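Local coordinates for DUF269-containing protein (Cyanothece sp. ATCC 51142, PDB 3NJ2), which is of unknown function but belongs to the DUF269 family and is associated with nitrogen fixation in this cyanobacterium, at residues P68-K71 against R72-S76; F144-L147 against E148-N151. All blocks are in the same frame, centred on the assembly; numbering follows the deposited sequence.

Interaction 1. Residues P68-K71 against R72-S76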
loop_
_atom_site.group_PDB
_atom_site.type_symbol
_atom_site.label_atom_id
_atom_site.label_comp_id
_atom_site.label_asym_id
_atom_site.label_seq_id
_atom_site.Cartn_x
_atom_site.Cartn_y
_atom_site.Cartn_z
ATOM N N PRO B 68 -23.518 -3.337 -14.656
ATOM C CA PRO B 68 -23.505 -4.145 -15.864
ATOM C C PRO B 68 -22.160 -4.071 -16.635
ATOM O O PRO B 68 -21.614 -2.991 -16.798
ATOM C CB PRO B 68 -24.676 -3.556 -16.687
ATOM C CG PRO B 68 -25.613 -2.888 -15.628
ATOM C CD PRO B 68 -24.582 -2.315 -14.654
ATOM N N LYS B 69 -21.688 -5.219 -17.121
ATOM C CA LYS B 69 -20.386 -5.333 -17.820
ATOM C C LYS B 69 -20.185 -4.186 -18.829
ATOM O O LYS B 69 -19.143 -3.507 -18.862
ATOM C CB LYS B 69 -20.330 -6.704 -18.515
ATOM C CG LYS B 69 -19.005 -7.085 -19.233
ATOM C CD LYS B 69 -19.272 -7.815 -20.605
ATOM C CE LYS B 69 -19.839 -9.263 -20.477
ATOM N NZ LYS B 69 -19.331 -10.174 -21.588
ATOM N N LYS B 70 -21.239 -3.922 -19.585
ATOM C CA LYS B 70 -21.206 -2.974 -20.683
ATOM C C LYS B 70 -21.035 -1.552 -20.189
ATOM O O LYS B 70 -20.237 -0.819 -20.726
ATOM C CB LYS B 70 -22.483 -3.152 -21.524
ATOM C CG LYS B 70 -22.832 -2.015 -22.430
ATOM C CD LYS B 70 -22.509 -2.391 -23.912
ATOM C CE LYS B 70 -23.280 -1.541 -24.925
ATOM N NZ LYS B 70 -23.177 -0.075 -24.665
ATOM N N LYS B 71 -21.757 -1.185 -19.131
ATOM C CA LYS B 71 -21.646 0.138 -18.485
ATOM C C LYS B 71 -20.279 0.288 -17.832
ATOM O O LYS B 71 -19.646 1.356 -17.934
ATOM C CB LYS B 71 -22.786 0.322 -17.445
ATOM C CG LYS B 71 -22.919 1.694 -16.817
ATOM C CD LYS B 71 -24.126 1.731 -15.849
ATOM C CE LYS B 71 -24.002 2.843 -14.795
ATOM N NZ LYS B 71 -24.271 4.213 -15.378
ATOM N N ARG B 72 -19.824 -0.797 -17.202
ATOM C CA ARG B 72 -18.519 -0.785 -16.573
ATOM C C ARG B 72 -17.367 -0.485 -17.546
ATOM O O ARG B 72 -16.498 0.391 -17.229
ATOM C CB ARG B 72 -18.287 -2.087 -15.837
ATOM C CG ARG B 72 -17.873 -1.845 -14.466
ATOM C CD ARG B 72 -17.767 -3.122 -13.643
ATOM N NE ARG B 72 -17.229 -4.319 -14.255
ATOM C CZ ARG B 72 -17.912 -5.446 -14.425
ATOM N NH1 ARG B 72 -19.230 -5.483 -14.190
ATOM N NH2 ARG B 72 -17.310 -6.525 -14.937
ATOM N N ARG B 73 -17.402 -1.189 -18.693
ATOM C CA ARG B 73 -16.361 -1.074 -19.761
ATOM C C ARG B 73 -16.274 0.357 -20.269
ATOM O O ARG B 73 -15.223 0.779 -20.730
ATOM C CB ARG B 73 -16.515 -2.105 -20.898
ATOM C CG ARG B 73 -17.636 -1.855 -21.964
ATOM C CD ARG B 73 -17.571 -2.781 -23.221
ATOM N NE ARG B 73 -18.708 -3.714 -23.253
ATOM C CZ ARG B 73 -18.674 -5.005 -22.883
ATOM N NH1 ARG B 73 -17.542 -5.592 -22.481
ATOM N NH2 ARG B 73 -19.789 -5.729 -22.934
ATOM N N GLU B 74 -17.369 1.113 -20.131
ATOM C CA GLU B 74 -17.515 2.472 -20.626
ATOM C C GLU B 74 -17.158 3.589 -19.652
ATOM O O GLU B 74 -17.273 4.755 -19.994
ATOM C CB GLU B 74 -18.962 2.686 -21.189
ATOM C CG GLU B 74 -19.129 2.430 -22.695
ATOM C CD GLU B 74 -20.432 1.679 -23.072
ATOM O OE1 GLU B 74 -21.408 1.712 -22.283
ATOM O OE2 GLU B 74 -20.470 1.053 -24.171
ATOM N N ILE B 75 -16.773 3.264 -18.412
ATOM C CA ILE B 75 -16.270 4.279 -17.477
ATOM C C ILE B 75 -14.894 4.802 -17.923
ATOM O O ILE B 75 -14.005 3.969 -18.237
ATOM C CB ILE B 75 -16.209 3.710 -16.002
ATOM C CG1 ILE B 75 -17.644 3.396 -15.550
ATOM C CG2 ILE B 75 -15.511 4.666 -15.002
ATOM C CD1 ILE B 75 -17.757 2.646 -14.223
ATOM N N SER B 76 -14.726 6.131 -17.927
ATOM C CA SER B 76 -13.475 6.763 -18.301
ATOM C C SER B 76 -12.373 6.545 -17.244
ATOM O O SER B 76 -12.564 6.678 -16.006
ATOM C CB SER B 76 -13.604 8.264 -18.630
ATOM O OG SER B 76 -12.324 8.844 -18.783
#

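Interaction 2. Residues F144-L147 against E148-N151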
loop_
_atom_site.group_PDB
_atom_site.type_symbol
_atom_site.label_atom_id
_atom_site.label_comp_id
_atom_site.label_asym_id
_atom_site.label_seq_id
_atom_site.Cartn_x
_atom_site.Cartn_y
_atom_site.Cartn_z
ATOM N N PHE B 144 -18.804 -5.354 -10.289
ATOM C CA PHE B 144 -19.117 -6.750 -10.572
ATOM C C PHE B 144 -20.406 -6.922 -11.327
ATOM O O PHE B 144 -21.313 -6.104 -11.187
ATOM C CB PHE B 144 -19.217 -7.534 -9.245
ATOM C CG PHE B 144 -17.949 -7.439 -8.371
ATOM C CD1 PHE B 144 -16.977 -8.422 -8.423
ATOM C CD2 PHE B 144 -17.707 -6.281 -7.596
ATOM C CE1 PHE B 144 -15.794 -8.257 -7.629
ATOM C CE2 PHE B 144 -16.501 -6.114 -6.845
ATOM C CZ PHE B 144 -15.577 -7.127 -6.857
ATOM N N ASP B 145 -20.456 -7.920 -12.220
ATOM C CA ASP B 145 -21.696 -8.084 -13.008
ATOM C C ASP B 145 -22.978 -8.278 -12.225
ATOM O O ASP B 145 -24.024 -7.848 -12.653
ATOM C CB ASP B 145 -21.614 -9.245 -13.996
ATOM C CG ASP B 145 -20.471 -9.093 -14.993
ATOM O OD1 ASP B 145 -19.938 -7.963 -15.179
ATOM O OD2 ASP B 145 -20.116 -10.167 -15.564
ATOM N N THR B 146 -22.884 -8.986 -11.097
ATOM C CA THR B 146 -24.054 -9.391 -10.332
ATOM C C THR B 146 -23.663 -9.524 -8.880
ATOM O O THR B 146 -22.470 -9.537 -8.525
ATOM C CB THR B 146 -24.521 -10.792 -10.655
ATOM O OG1 THR B 146 -23.461 -11.694 -10.348
ATOM C CG2 THR B 146 -24.919 -10.997 -12.152
ATOM N N LEU B 147 -24.673 -9.493 -8.018
ATOM C CA LEU B 147 -24.437 -9.698 -6.585
ATOM C C LEU B 147 -23.724 -11.004 -6.318
ATOM O O LEU B 147 -22.862 -11.084 -5.442
ATOM C CB LEU B 147 -25.775 -9.715 -5.790
ATOM C CG LEU B 147 -26.232 -8.280 -5.545
ATOM C CD1 LEU B 147 -27.776 -8.461 -5.251
ATOM C CD2 LEU B 147 -25.405 -7.586 -4.437
ATOM N N GLU B 148 -24.117 -12.057 -7.045
ATOM C CA GLU B 148 -23.464 -13.380 -6.941
ATOM C C GLU B 148 -21.990 -13.314 -7.214
ATOM O O GLU B 148 -21.208 -13.932 -6.483
ATOM C CB GLU B 148 -24.089 -14.398 -7.901
ATOM C CG GLU B 148 -25.437 -14.867 -7.443
ATOM C CD GLU B 148 -26.615 -13.911 -7.766
ATOM O OE1 GLU B 148 -26.493 -12.865 -8.496
ATOM O OE2 GLU B 148 -27.707 -14.233 -7.224
ATOM N N LYS B 149 -21.596 -12.594 -8.268
ATOM C CA LYS B 149 -20.147 -12.514 -8.591
ATOM C C LYS B 149 -19.401 -11.713 -7.540
ATOM O O LYS B 149 -18.278 -12.043 -7.177
ATOM C CB LYS B 149 -19.895 -11.932 -9.968
ATOM C CG LYS B 149 -20.407 -12.857 -11.104
ATOM C CD LYS B 149 -19.815 -12.373 -12.400
ATOM C CE LYS B 149 -20.231 -13.260 -13.564
ATOM N NZ LYS B 149 -19.934 -14.669 -13.143
ATOM N N LEU B 150 -20.035 -10.649 -7.050
ATOM C CA LEU B 150 -19.425 -9.888 -5.900
ATOM C C LEU B 150 -19.237 -10.817 -4.678
ATOM O O LEU B 150 -18.146 -10.827 -4.055
ATOM C CB LEU B 150 -20.425 -8.754 -5.556
ATOM C CG LEU B 150 -20.087 -7.987 -4.233
ATOM C CD1 LEU B 150 -18.728 -7.300 -4.282
ATOM C CD2 LEU B 150 -21.138 -6.939 -3.973
ATOM N N ASN B 151 -20.284 -11.547 -4.339
ATOM C CA ASN B 151 -20.248 -12.316 -3.145
ATOM C C ASN B 151 -19.201 -13.446 -3.295
ATOM O O ASN B 151 -18.402 -13.683 -2.400
ATOM C CB ASN B 151 -21.606 -12.944 -2.876
ATOM C CG ASN B 151 -21.548 -13.787 -1.678
ATOM O OD1 ASN B 151 -21.151 -13.295 -0.630
ATOM N ND2 ASN B 151 -21.961 -15.057 -1.781
#

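Interaction 1. Residues P68-K71 against R72-S76
K70 and E74, one helical turn apart, form the salt bridge of this basic segment: K70 NZ lies 3.0 Å from E74 OE2 and meets the lone pair of OE2 on the side of the other oxygen, while its bond to E74 OE1 is weak. The lysine chain bends at chi2 (105°) and again at its last torsion, which turns the ammonium group back toward the carboxylate. Backbone hydrogen bonds run from R72 N to P68 O (2.9 Å) and from R73 N to K69 O (2.9 Å). Together they build the short helix 69-73, with P68 at its N-cap position; E74 N bonds to K71 O at 3.2 Å from above the carbonyl plane. R73 and K69 meet by packing. R73 folds back along the helix, CG lying between the backbone N and the carbonyl carbon (chi1 76°), and one face of its guanidinium lies over K70 N and K69 O. K69 crosses it with its aliphatic part, CD 3.2 Å from R73 NH2, whereas K69 NZ stays 4.7 Å from that same nitrogen. The R72 guanidinium passes one face over K69 CA; its NH1 is held by I67 O and D145.

Interaction 2. Residues F144-L147 against E148-N151
T146 caps the backbone of K149: its OG1 accepts from K149 N at 2.9 Å, with an N-H...O angle of 160°. The hydroxyl is set for this by chi1 of 60°, which places OG1 between the residue's own N and carbonyl carbon, facing the first turn; K149 CG packs against the same oxygen at 3.4 Å. The next two amides are met by main-chain carbonyls, L150 N by T146 O (3.1 Å) and N151 N by L147 O (2.8 Å), so T146 serves the helix start with both its side-chain and its backbone oxygen. Among the other polar ends, D145 OD1 has its partner in R72, while OD2 touches the aliphatic part of K149, with CE at 3.7 Å, and the ammonium NZ remains 5.1 Å away. N151 turns its amide outward from the turn, and OD1 is bonded to S34. The apolar side of the turn is held by F144 and L150, whose side chains cross at about a right angle. L150 CD1 sits over one face of the phenyl ring, off-centre toward CD2 and CE2, in a CH-pi contact 3.9 Å from the centroid. Y92 and F142 also meet this ring, and L37 and L40 of helix 35-46 pack on L150. The whole is a classic threonine N-cap, here opening the long helix 147-167 beside an aromatic cluster.

Both interactions are local contacts within one continuous stretch, one a whole short helix, the other the start of a long one, and they sit at different depths. Interaction 1 spans the whole of helix 69-73 at the surface, about 19 Å from the chain centre, and its side chains are mostly charged. Interaction 2, about 12 Å from that centre, is partly buried: it starts helix 147-167, with polar capping on one side and apolar packing against helices 24-33 and 35-46 on the other. Their centres lie 15 Å apart, yet they touch directly, R72 NH1 lying 2.8 Å from D145 OD1 in a salt bridge. K69 CB packs on the same oxygen, so the small outer helix is joined to the loop leading into the long one.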